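Local atomic coordinates of Maltose/maltodextrin transport permease homologue (Bdellovibrio bacteriovorus HD100, PDB entry 6FFL), a protein that probably captures maltose and maltodextrins for ABC-transporter uptake, this chain being the solute-binding domain fused to the membrane subunit MalF, here holding maltotriose. Residues T38-E41 with T42-R46. Residues are numbered along the deposited sequence; the frame is centred on the assembly and turned at random.
With GLC (alpha-D-glucopyranose), chain B.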
ATOM      1  N   THR A  38      11.614 -11.232  -9.939  1.00 18.09           N
ATOM      2  CA  THR A  38      12.561 -10.364  -9.252  1.00 16.47           C
ATOM      3  C   THR A  38      11.793  -9.439  -8.328  1.00 16.03           C
ATOM      4  O   THR A  38      10.865  -8.759  -8.773  1.00 14.55           O
ATOM      5  CB  THR A  38      13.386  -9.530 -10.243  1.00 18.12           C
ATOM      6  OG1 THR A  38      14.197 -10.393 -11.041  1.00 20.85           O
ATOM      7  CG2 THR A  38      14.284  -8.539  -9.501  1.00 21.08           C
ATOM      8  N   TYR A  39      12.191  -9.410  -7.053  1.00 15.63           N
ATOM      9  CA  TYR A  39      11.607  -8.510  -6.069  1.00 14.66           C
ATOM     10  C   TYR A  39      12.353  -7.183  -6.061  1.00 18.04           C
ATOM     11  O   TYR A  39      13.586  -7.158  -5.974  1.00 17.58           O
ATOM     12  CB  TYR A  39      11.668  -9.117  -4.662  1.00 15.99           C
ATOM     13  CG  TYR A  39      11.298  -8.099  -3.595  1.00 17.89           C
ATOM     14  CD1 TYR A  39       9.967  -7.827  -3.308  1.00 16.00           C
ATOM     15  CD2 TYR A  39      12.280  -7.389  -2.896  1.00 20.20           C
ATOM     16  CE1 TYR A  39       9.614  -6.884  -2.361  1.00 16.78           C
ATOM     17  CE2 TYR A  39      11.928  -6.444  -1.937  1.00 18.74           C
ATOM     18  CZ  TYR A  39      10.598  -6.207  -1.676  1.00 18.62           C
ATOM     19  OH  TYR A  39      10.241  -5.277  -0.734  1.00 19.54           O
ATOM     20  N   ARG A  40      11.605  -6.086  -6.104  1.00 14.43           N
ATOM     21  CA  ARG A  40      12.151  -4.767  -5.818  1.00 16.85           C
ATOM     22  C   ARG A  40      11.169  -4.023  -4.936  1.00 16.99           C
ATOM     23  O   ARG A  40       9.961  -4.076  -5.174  1.00 16.72           O
ATOM     24  CB  ARG A  40      12.401  -3.951  -7.090  1.00 21.33           C
ATOM     25  CG  ARG A  40      13.206  -4.685  -8.137  1.00 28.60           C
ATOM     26  CD  ARG A  40      14.446  -3.916  -8.488  1.00 30.96           C
ATOM     27  NE  ARG A  40      15.432  -4.770  -9.147  1.00 34.94           N
ATOM     28  CZ  ARG A  40      15.667  -4.769 -10.454  1.00 35.72           C
ATOM     29  NH1 ARG A  40      14.991  -3.954 -11.251  1.00 31.03           N
ATOM     30  NH2 ARG A  40      16.581  -5.582 -10.965  1.00 39.21           N
ATOM     31  N   GLU A  41      11.689  -3.331  -3.923  1.00 16.43           N
ATOM     32  CA  GLU A  41      10.826  -2.538  -3.064  1.00 17.52           C
ATOM     33  C   GLU A  41      10.079  -1.520  -3.913  1.00 14.03           C
ATOM     34  O   GLU A  41      10.588  -1.050  -4.932  1.00 17.23           O
ATOM     35  CB  GLU A  41      11.647  -1.838  -1.976  1.00 22.02           C
ATOM     36  CG  GLU A  41      10.787  -1.295  -0.826  1.00 32.72           C
ATOM     37  CD  GLU A  41      10.174   0.078  -1.100  1.00 34.43           C
ATOM     38  OE1 GLU A  41       9.128   0.398  -0.473  1.00 27.60           O
ATOM     39  OE2 GLU A  41      10.739   0.835  -1.927  1.00 22.30           O
ATOM     40  N   THR A  42       8.853  -1.193  -3.479  1.00 14.28           N
ATOM     41  CA  THR A  42       7.905  -0.389  -4.253  1.00 15.35           C
ATOM     42  C   THR A  42       8.522   0.808  -4.979  1.00 17.62           C
ATOM     43  O   THR A  42       8.318   0.978  -6.187  1.00 13.50           O
ATOM     44  CB  THR A  42       6.785   0.090  -3.319  1.00 18.01           C
ATOM     45  OG1 THR A  42       5.982  -1.037  -2.950  1.00 15.61           O
ATOM     46  CG2 THR A  42       5.902   1.141  -4.004  1.00 15.27           C
ATOM     47  N   GLU A  43       9.271   1.653  -4.260  1.00 15.05           N
ATOM     48  CA  GLU A  43       9.878   2.824  -4.897  1.00 14.04           C
ATOM     49  C   GLU A  43      10.882   2.416  -5.966  1.00 16.79           C
ATOM     50  O   GLU A  43      10.883   2.957  -7.079  1.00 17.66           O
ATOM     51  CB  GLU A  43      10.541   3.712  -3.837  1.00 14.17           C
ATOM     52  CG  GLU A  43       9.632   4.023  -2.672  1.00 15.28           C
ATOM     53  CD  GLU A  43       8.375   4.746  -3.115  1.00 18.81           C
ATOM     54  OE1 GLU A  43       7.275   4.339  -2.699  1.00 17.32           O
ATOM     55  OE2 GLU A  43       8.493   5.735  -3.871  1.00 20.40           O
ATOM     56  N   GLU A  44      11.767   1.468  -5.639  1.00 14.16           N
ATOM     57  CA  GLU A  44      12.777   1.045  -6.607  1.00 18.31           C
ATOM     58  C   GLU A  44      12.159   0.295  -7.780  1.00 20.21           C
ATOM     59  O   GLU A  44      12.679   0.360  -8.903  1.00 20.84           O
ATOM     60  CB  GLU A  44      13.829   0.179  -5.910  1.00 21.38           C
ATOM     61  CG  GLU A  44      14.924  -0.353  -6.825  1.00 27.32           C
ATOM     62  CD  GLU A  44      15.857  -1.323  -6.110  1.00 43.27           C
ATOM     63  OE1 GLU A  44      15.888  -1.313  -4.857  1.00 36.57           O
ATOM     64  OE2 GLU A  44      16.557  -2.098  -6.800  1.00 45.13           O
ATOM     65  N   LEU A  45      11.069  -0.438  -7.543  1.00 14.62           N
ATOM     66  CA  LEU A  45      10.380  -1.097  -8.648  1.00 17.66           C
ATOM     67  C   LEU A  45       9.895  -0.076  -9.671  1.00 16.31           C
ATOM     68  O   LEU A  45      10.084  -0.249 -10.885  1.00 16.80           O
ATOM     69  CB  LEU A  45       9.212  -1.925  -8.116  1.00 16.24           C
ATOM     70  CG  LEU A  45       8.351  -2.545  -9.219  1.00 22.98           C
ATOM     71  CD1 LEU A  45       9.051  -3.746  -9.864  1.00 19.10           C
ATOM     72  CD2 LEU A  45       7.026  -2.947  -8.665  1.00 27.55           C
ATOM     73  N   ARG A  46       9.274   1.005  -9.195  1.00 14.64           N
ATOM     74  CA  ARG A  46       8.814   2.046 -10.108  1.00 14.96           C
ATOM     75  C   ARG A  46       9.976   2.637 -10.892  1.00 19.85           C
ATOM     76  O   ARG A  46       9.933   2.706 -12.125  1.00 19.92           O
ATOM     77  CB  ARG A  46       8.075   3.145  -9.343  1.00 16.08           C
ATOM     78  CG  ARG A  46       7.620   4.306 -10.242  1.00 17.97           C
ATOM     79  CD  ARG A  46       7.088   5.470  -9.422  1.00 16.71           C
ATOM     80  NE  ARG A  46       8.149   6.103  -8.638  1.00 17.95           N
ATOM     81  CZ  ARG A  46       8.304   5.956  -7.325  1.00 19.56           C
ATOM     82  NH1 ARG A  46       7.472   5.188  -6.629  1.00 15.14           N
ATOM     83  NH2 ARG A  46       9.290   6.592  -6.707  1.00 20.14           N
TER
HETATM   84  C1  GLC B   3       2.314   4.113  -1.875  1.00 10.47           C
HETATM   85  C2  GLC B   3       2.265   4.375  -3.382  1.00 10.75           C
HETATM   86  C3  GLC B   3       3.654   4.803  -3.870  1.00 10.70           C
HETATM   87  C4  GLC B   3       4.125   6.020  -3.094  1.00 10.69           C
HETATM   88  C5  GLC B   3       4.103   5.724  -1.587  1.00  9.40           C
HETATM   89  C6  GLC B   3       4.369   7.001  -0.796  1.00 11.77           C
HETATM   90  O2  GLC B   3       1.808   3.208  -4.094  1.00 13.05           O
HETATM   91  O3  GLC B   3       3.604   5.136  -5.274  1.00 11.62           O
HETATM   92  O4  GLC B   3       5.461   6.348  -3.506  1.00 12.36           O
HETATM   93  O5  GLC B   3       2.791   5.290  -1.216  1.00 12.56           O
HETATM   94  O6  GLC B   3       4.621   6.728   0.599  1.00 12.72           O
HETATM   95  O   HOH W   1       7.776  -2.852  -1.223  1.00 25.72           O
HETATM   96  O   HOH W   2       7.436   2.799  -0.492  1.00 25.37           O
HETATM   97  O   HOH W   3      14.644  -3.372  -3.513  1.00 30.93           O
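The R40 guanidinium and the E44 carboxylate lie with their planes only 9° apart. E44 OE2 sits well out of the guanidinium plane, 3.7 Å from R40 NE, so this long salt bridge is one of charge alone, with CD of R40 closer to the oxygen than any nitrogen. R40 NH1 is hydrogen-bonded to S48, and the guanidinium makes a cation-pi contact with W8. The other guanidinium, that of R46, carries the backbone O of E43 over one face and has the E43 carboxylate at its edge. R46 NH1 and NH2 both grip the single oxygen OE2 of E43, at 3.0 and 3.1 Å, approaching from the same face of the carboxylate. E43 OE1 accepts from O4 of the glucose (2.8 Å). R46 lines the pocket too, and its grip on OE2 probably helps hold the E43 carboxylate in place for the sugar; R355 adds another salt bridge to OE2.

E41 is the N-cap. Its CG is anti to the backbone N (chi1 -165°) and the chain then bends, bringing E41 OE2 to E43 N at 2.9 Å, with the donor above the carboxylate plane. E41 OE1 shares a water with E43 OE1. The carbonyl O of E41 takes L45 N at 2.7 Å, starting the helix.

The turn thus joins strand 34-39, which pairs with strand 4-9, to helix 42-54. L45 packs against W8 and V62 of the sheet, while T42, bonded to Q10, and E43 present the helix start to the maltotriose pocket.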